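Local structure of acetyl-CoA acetyltransferase (Mycobacterium smegmatis, 4EGV) at residues A191-R202 and F346-D355. The protein is a monomeric thiolase-like protein that probably has acyltransferase activity, though its precise reaction is not established. Residues are numbered along the deposited sequence; the frame is centred on the assembly and turned at random.
Sequences APVQYGLLENAR and FPFPVFNICD
Phe346, in the loop just ahead of helix 348-355, lays its ring against the start of helix 191-202: CZ meets Pro192, 3.6 Å from its CG, while its CD2-CE2 edge lies over one face of the Tyr195 ring. Those two aromatic planes are nearly parallel but displaced so far that they barely overlap, and Tyr195 CB sits over the Phe346 face as a CH-pi contact. Pro347 CB rests beside the Glu199 carboxylate. The Glu199 chain bends at chi2 and so brings its carboxylate to the backbone N of Phe348, which gives Glu199 OE2 a weak hydrogen bond at 3.0 Å; Tyr213 OH bonds to OE1 and Tyr259 OH to OE2, so both oxygens of this buried carboxylate have partners. Phe348 is the knob of the interface, its ring set among Tyr195, Leu198, Glu199 and Arg202. With CG anti to the backbone N (chi1 176°), the ring reaches Leu198, whose CB stands 4.0 Å from the Phe348 ring centroid, almost on the normal, and Asn352 CB backs the opposite face. One turn on, Phe351 carries the guanidinium of Arg202 flat on its face, a cation-pi stack with planes 3° apart, as Glu199 OE1 touches the ring edge, 3.4 Å from Phe351 CD2. Asp355 closes a salt bridge, gripping the same guanidinium side-on: Arg202 NE lies 2.8 Å from Asp355 OD2 and Arg202 NH2 3.2 Å from Asp355 OD1, the two flat groups nearly coplanar. The helix axes, 10.5 Å apart, cross at 34°. Helix 210-230 packs on Pro347 and Phe351, and helix 317-330 on Asn352 and Ile353, while helix 191-206 lies between helix 348-357 on one flank and, on another, strand 453-463 of the additional C-terminal domain, met by Val193, Leu197 and Ala201.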
ATOM      1  N   ALA A 191       5.031  11.868  -1.327  1.00 54.19           N
ATOM      2  CA  ALA A 191       3.850  11.060  -1.579  1.00 51.11           C
ATOM      3  C   ALA A 191       2.507  11.783  -1.589  1.00 49.02           C
ATOM      4  O   ALA A 191       1.701  11.497  -2.389  1.00 48.23           O
ATOM      5  CB  ALA A 191       3.798   9.950  -0.660  1.00 50.93           C
ATOM      6  N   PRO A 192       2.282  12.718  -0.689  1.00 47.05           N
ATOM      7  CA  PRO A 192       0.987  13.348  -0.514  1.00 45.75           C
ATOM      8  C   PRO A 192       0.518  14.271  -1.608  1.00 44.21           C
ATOM      9  O   PRO A 192      -0.631  14.253  -1.926  1.00 43.36           O
ATOM     10  CB  PRO A 192       1.207  14.162   0.742  1.00 45.81           C
ATOM     11  CG  PRO A 192       2.136  13.432   1.433  1.00 46.35           C
ATOM     12  CD  PRO A 192       3.111  12.989   0.470  1.00 47.10           C
ATOM     13  N   VAL A 193       1.405  15.106  -2.101  1.00 42.74           N
ATOM     14  CA  VAL A 193       1.116  15.966  -3.202  1.00 41.27           C
ATOM     15  C   VAL A 193       0.691  15.162  -4.485  1.00 39.86           C
ATOM     16  O   VAL A 193      -0.177  15.579  -5.259  1.00 38.60           O
ATOM     17  CB  VAL A 193       2.300  16.938  -3.401  1.00 41.49           C
ATOM     18  CG1 VAL A 193       3.373  16.341  -4.276  1.00 42.42           C
ATOM     19  CG2 VAL A 193       1.824  18.202  -4.027  1.00 42.14           C
ATOM     20  N   GLN A 194       1.290  13.999  -4.676  1.00 39.15           N
ATOM     21  CA  GLN A 194       1.017  13.173  -5.847  1.00 38.82           C
ATOM     22  C   GLN A 194      -0.266  12.400  -5.736  1.00 37.93           C
ATOM     23  O   GLN A 194      -0.939  12.207  -6.729  1.00 37.40           O
ATOM     24  CB  GLN A 194       2.161  12.211  -6.087  1.00 39.07           C
ATOM     25  CG  GLN A 194       2.912  12.525  -7.342  1.00 41.81           C
ATOM     26  CD  GLN A 194       4.335  12.036  -7.322  1.00 44.35           C
ATOM     27  OE1 GLN A 194       5.088  12.295  -6.371  1.00 45.13           O
ATOM     28  NE2 GLN A 194       4.721  11.316  -8.380  1.00 43.27           N
ATOM     29  N   TYR A 195      -0.586  11.957  -4.521  1.00 37.08           N
ATOM     30  CA  TYR A 195      -1.851  11.349  -4.221  1.00 36.65           C
ATOM     31  C   TYR A 195      -3.005  12.317  -4.286  1.00 36.36           C
ATOM     32  O   TYR A 195      -4.128  11.900  -4.536  1.00 36.09           O
ATOM     33  CB  TYR A 195      -1.820  10.657  -2.861  1.00 36.96           C
ATOM     34  CG  TYR A 195      -1.379   9.212  -2.962  1.00 38.13           C
ATOM     35  CD1 TYR A 195      -2.235   8.219  -3.461  1.00 38.87           C
ATOM     36  CD2 TYR A 195      -0.085   8.844  -2.602  1.00 40.55           C
ATOM     37  CE1 TYR A 195      -1.808   6.903  -3.562  1.00 40.07           C
ATOM     38  CE2 TYR A 195       0.350   7.527  -2.696  1.00 40.34           C
ATOM     39  CZ  TYR A 195      -0.509   6.571  -3.167  1.00 40.71           C
ATOM     40  OH  TYR A 195      -0.062   5.299  -3.273  1.00 41.81           O
ATOM     41  N   GLY A 196      -2.718  13.595  -4.055  1.00 35.88           N
ATOM     42  CA  GLY A 196      -3.688  14.645  -4.181  1.00 35.41           C
ATOM     43  C   GLY A 196      -4.207  14.733  -5.586  1.00 35.28           C
ATOM     44  O   GLY A 196      -5.413  14.917  -5.789  1.00 35.43           O
ATOM     45  N   LEU A 197      -3.301  14.617  -6.551  1.00 35.00           N
ATOM     46  CA  LEU A 197      -3.657  14.681  -7.965  1.00 35.31           C
ATOM     47  C   LEU A 197      -4.578  13.519  -8.398  1.00 35.68           C
ATOM     48  O   LEU A 197      -5.497  13.680  -9.195  1.00 35.78           O
ATOM     49  CB  LEU A 197      -2.397  14.701  -8.829  1.00 34.87           C
ATOM     50  CG  LEU A 197      -1.603  16.005  -8.849  1.00 33.54           C
ATOM     51  CD1 LEU A 197      -0.148  15.838  -9.163  1.00 31.11           C
ATOM     52  CD2 LEU A 197      -2.249  17.039  -9.706  1.00 31.05           C
ATOM     53  N   LEU A 198      -4.311  12.333  -7.875  1.00 35.82           N
ATOM     54  CA  LEU A 198      -5.063  11.134  -8.190  1.00 35.92           C
ATOM     55  C   LEU A 198      -6.429  11.181  -7.610  1.00 36.31           C
ATOM     56  O   LEU A 198      -7.366  10.778  -8.200  1.00 36.21           O
ATOM     57  CB  LEU A 198      -4.363   9.893  -7.624  1.00 35.60           C
ATOM     58  CG  LEU A 198      -3.372   9.064  -8.442  1.00 35.02           C
ATOM     59  CD1 LEU A 198      -2.418   9.884  -9.162  1.00 33.90           C
ATOM     60  CD2 LEU A 198      -2.684   8.085  -7.620  1.00 34.12           C
ATOM     61  N   GLU A 199      -6.491  11.649  -6.394  1.00 36.63           N
ATOM     62  CA  GLU A 199      -7.705  11.867  -5.690  1.00 37.06           C
ATOM     63  C   GLU A 199      -8.592  12.935  -6.295  1.00 37.57           C
ATOM     64  O   GLU A 199      -9.749  12.774  -6.267  1.00 37.40           O
ATOM     65  CB  GLU A 199      -7.358  12.182  -4.266  1.00 36.97           C
ATOM     66  CG  GLU A 199      -8.407  11.867  -3.295  1.00 38.01           C
ATOM     67  CD  GLU A 199      -8.315  10.508  -2.692  1.00 38.75           C
ATOM     68  OE1 GLU A 199      -9.283   9.782  -2.792  1.00 40.26           O
ATOM     69  OE2 GLU A 199      -7.327  10.183  -2.069  1.00 39.80           O
ATOM     70  N   ASN A 200      -8.042  13.996  -6.875  1.00 38.26           N
ATOM     71  CA  ASN A 200      -8.832  15.001  -7.533  1.00 38.84           C
ATOM     72  C   ASN A 200      -9.221  14.576  -8.929  1.00 39.40           C
ATOM     73  O   ASN A 200     -10.215  14.981  -9.445  1.00 39.70           O
ATOM     74  CB  ASN A 200      -8.108  16.329  -7.535  1.00 38.62           C
ATOM     75  CG  ASN A 200      -8.245  17.051  -6.271  1.00 37.99           C
ATOM     76  OD1 ASN A 200      -9.218  16.953  -5.618  1.00 37.77           O
ATOM     77  ND2 ASN A 200      -7.259  17.777  -5.922  1.00 36.83           N
ATOM     78  N   ALA A 201      -8.441  13.704  -9.509  1.00 40.16           N
ATOM     79  CA  ALA A 201      -8.801  13.058 -10.780  1.00 41.18           C
ATOM     80  C   ALA A 201      -9.999  12.076 -10.670  1.00 41.88           C
ATOM     81  O   ALA A 201     -10.779  11.939 -11.616  1.00 41.83           O
ATOM     82  CB  ALA A 201      -7.597  12.405 -11.413  1.00 40.36           C
ATOM     83  N   ARG A 202     -10.135  11.415  -9.522  1.00 42.59           N
ATOM     84  CA  ARG A 202     -11.234  10.501  -9.265  1.00 43.56           C
ATOM     85  C   ARG A 202     -12.492  11.299  -8.958  1.00 44.57           C
ATOM     86  O   ARG A 202     -13.609  10.900  -9.290  1.00 44.59           O
ATOM     87  CB  ARG A 202     -10.895   9.577  -8.098  1.00 43.50           C
ATOM     88  CG  ARG A 202     -11.933   8.547  -7.781  1.00 42.52           C
ATOM     89  CD  ARG A 202     -11.588   7.716  -6.592  1.00 42.17           C
ATOM     90  NE  ARG A 202     -12.719   6.882  -6.224  1.00 42.60           N
ATOM     91  CZ  ARG A 202     -13.672   7.230  -5.358  1.00 42.53           C
ATOM     92  NH1 ARG A 202     -13.600   8.394  -4.742  1.00 41.00           N
ATOM     93  NH2 ARG A 202     -14.695   6.405  -5.104  1.00 40.82           N
ATOM     94  N   PHE A 346      -3.500   6.932   1.932  1.00 42.92           N
ATOM     95  CA  PHE A 346      -4.488   7.901   1.494  1.00 41.71           C
ATOM     96  C   PHE A 346      -5.756   7.156   1.074  1.00 40.53           C
ATOM     97  O   PHE A 346      -5.750   5.973   0.854  1.00 40.03           O
ATOM     98  CB  PHE A 346      -3.890   8.698   0.331  1.00 42.06           C
ATOM     99  CG  PHE A 346      -2.578   9.373   0.674  1.00 42.61           C
ATOM    100  CD1 PHE A 346      -2.581  10.632   1.289  1.00 42.24           C
ATOM    101  CD2 PHE A 346      -1.360   8.744   0.435  1.00 42.79           C
ATOM    102  CE1 PHE A 346      -1.391  11.257   1.643  1.00 41.82           C
ATOM    103  CE2 PHE A 346      -0.170   9.349   0.782  1.00 41.46           C
ATOM    104  CZ  PHE A 346      -0.173  10.608   1.388  1.00 42.23           C
ATOM    105  N   PRO A 347      -6.869   7.848   1.006  1.00 39.92           N
ATOM    106  CA  PRO A 347      -8.107   7.240   0.598  1.00 39.40           C
ATOM    107  C   PRO A 347      -8.109   6.594  -0.798  1.00 38.50           C
ATOM    108  O   PRO A 347      -8.729   5.555  -0.996  1.00 38.25           O
ATOM    109  CB  PRO A 347      -9.073   8.419   0.625  1.00 39.35           C
ATOM    110  CG  PRO A 347      -8.573   9.254   1.648  1.00 39.53           C
ATOM    111  CD  PRO A 347      -7.104   9.192   1.541  1.00 40.44           C
ATOM    112  N   PHE A 348      -7.426   7.210  -1.746  1.00 37.67           N
ATOM    113  CA  PHE A 348      -7.448   6.778  -3.108  1.00 37.22           C
ATOM    114  C   PHE A 348      -7.247   5.268  -3.363  1.00 37.10           C
ATOM    115  O   PHE A 348      -8.051   4.660  -4.063  1.00 37.41           O
ATOM    116  CB  PHE A 348      -6.509   7.627  -3.969  1.00 37.08           C
ATOM    117  CG  PHE A 348      -6.436   7.156  -5.367  1.00 37.92           C
ATOM    118  CD1 PHE A 348      -7.403   7.563  -6.329  1.00 39.12           C
ATOM    119  CD2 PHE A 348      -5.463   6.210  -5.741  1.00 38.01           C
ATOM    120  CE1 PHE A 348      -7.376   7.061  -7.669  1.00 39.36           C
ATOM    121  CE2 PHE A 348      -5.410   5.689  -7.091  1.00 38.25           C
ATOM    122  CZ  PHE A 348      -6.375   6.121  -8.056  1.00 38.35           C
ATOM    123  N   PRO A 349      -6.171   4.653  -2.834  1.00 36.90           N
ATOM    124  CA  PRO A 349      -5.919   3.260  -3.203  1.00 36.60           C
ATOM    125  C   PRO A 349      -6.918   2.292  -2.601  1.00 36.50           C
ATOM    126  O   PRO A 349      -6.981   1.135  -3.032  1.00 36.02           O
ATOM    127  CB  PRO A 349      -4.497   2.994  -2.672  1.00 36.35           C
ATOM    128  CG  PRO A 349      -4.268   3.995  -1.707  1.00 36.86           C
ATOM    129  CD  PRO A 349      -5.079   5.194  -2.015  1.00 36.77           C
ATOM    130  N   VAL A 350      -7.676   2.767  -1.611  1.00 36.57           N
ATOM    131  CA  VAL A 350      -8.772   2.006  -1.037  1.00 37.44           C
ATOM    132  C   VAL A 350      -9.992   2.178  -1.891  1.00 37.78           C
ATOM    133  O   VAL A 350     -10.544   1.207  -2.349  1.00 37.74           O
ATOM    134  CB  VAL A 350      -9.098   2.384   0.420  1.00 37.39           C
ATOM    135  CG1 VAL A 350     -10.247   1.548   0.923  1.00 37.06           C
ATOM    136  CG2 VAL A 350      -7.900   2.187   1.311  1.00 37.09           C
ATOM    137  N   PHE A 351     -10.390   3.420  -2.120  1.00 38.79           N
ATOM    138  CA  PHE A 351     -11.465   3.751  -3.057  1.00 40.20           C
ATOM    139  C   PHE A 351     -11.354   2.964  -4.348  1.00 41.03           C
ATOM    140  O   PHE A 351     -12.314   2.402  -4.823  1.00 40.59           O
ATOM    141  CB  PHE A 351     -11.424   5.237  -3.414  1.00 40.11           C
ATOM    142  CG  PHE A 351     -12.123   6.120  -2.435  1.00 40.19           C
ATOM    143  CD1 PHE A 351     -13.296   5.707  -1.808  1.00 40.40           C
ATOM    144  CD2 PHE A 351     -11.637   7.389  -2.165  1.00 39.44           C
ATOM    145  CE1 PHE A 351     -13.949   6.531  -0.912  1.00 40.13           C
ATOM    146  CE2 PHE A 351     -12.284   8.215  -1.283  1.00 40.11           C
ATOM    147  CZ  PHE A 351     -13.446   7.783  -0.658  1.00 40.49           C
ATOM    148  N   ASN A 352     -10.141   2.930  -4.882  1.00 42.43           N
ATOM    149  CA  ASN A 352      -9.864   2.403  -6.174  1.00 43.45           C
ATOM    150  C   ASN A 352     -10.137   0.931  -6.285  1.00 44.12           C
ATOM    151  O   ASN A 352     -10.585   0.481  -7.316  1.00 43.88           O
ATOM    152  CB  ASN A 352      -8.426   2.719  -6.525  1.00 43.40           C
ATOM    153  CG  ASN A 352      -7.993   2.081  -7.822  1.00 44.32           C
ATOM    154  OD1 ASN A 352      -8.448   2.457  -8.918  1.00 43.34           O
ATOM    155  ND2 ASN A 352      -7.102   1.091  -7.705  1.00 44.24           N
ATOM    156  N   ILE A 353      -9.861   0.174  -5.228  1.00 45.44           N
ATOM    157  CA  ILE A 353     -10.188  -1.252  -5.226  1.00 46.72           C
ATOM    158  C   ILE A 353     -11.696  -1.410  -5.251  1.00 47.81           C
ATOM    159  O   ILE A 353     -12.246  -2.146  -6.067  1.00 48.26           O
ATOM    160  CB  ILE A 353      -9.600  -1.997  -4.037  1.00 46.58           C
ATOM    161  CG1 ILE A 353      -8.093  -2.089  -4.182  1.00 45.74           C
ATOM    162  CG2 ILE A 353     -10.205  -3.382  -3.928  1.00 46.17           C
ATOM    163  CD1 ILE A 353      -7.618  -2.502  -5.547  1.00 45.50           C
ATOM    164  N   CYS A 354     -12.353  -0.648  -4.394  1.00 48.62           N
ATOM    165  CA  CYS A 354     -13.798  -0.575  -4.323  1.00 49.44           C
ATOM    166  C   CYS A 354     -14.539  -0.230  -5.630  1.00 49.88           C
ATOM    167  O   CYS A 354     -15.582  -0.789  -5.919  1.00 50.04           O
ATOM    168  CB  CYS A 354     -14.170   0.397  -3.211  1.00 49.54           C
ATOM    169  SG  CYS A 354     -13.662  -0.202  -1.572  1.00 48.41           S
ATOM    170  N   ASP A 355     -13.991   0.691  -6.406  1.00 50.55           N
ATOM    171  CA  ASP A 355     -14.562   1.123  -7.669  1.00 50.91           C
ATOM    172  C   ASP A 355     -14.528   0.091  -8.763  1.00 51.41           C
ATOM    173  O   ASP A 355     -15.483  -0.023  -9.500  1.00 51.73           O
ATOM    174  CB  ASP A 355     -13.822   2.335  -8.196  1.00 50.96           C
ATOM    175  CG  ASP A 355     -14.144   3.593  -7.452  1.00 50.41           C
ATOM    176  OD1 ASP A 355     -15.086   3.622  -6.644  1.00 48.15           O
ATOM    177  OD2 ASP A 355     -13.432   4.568  -7.699  1.00 49.89           O
TER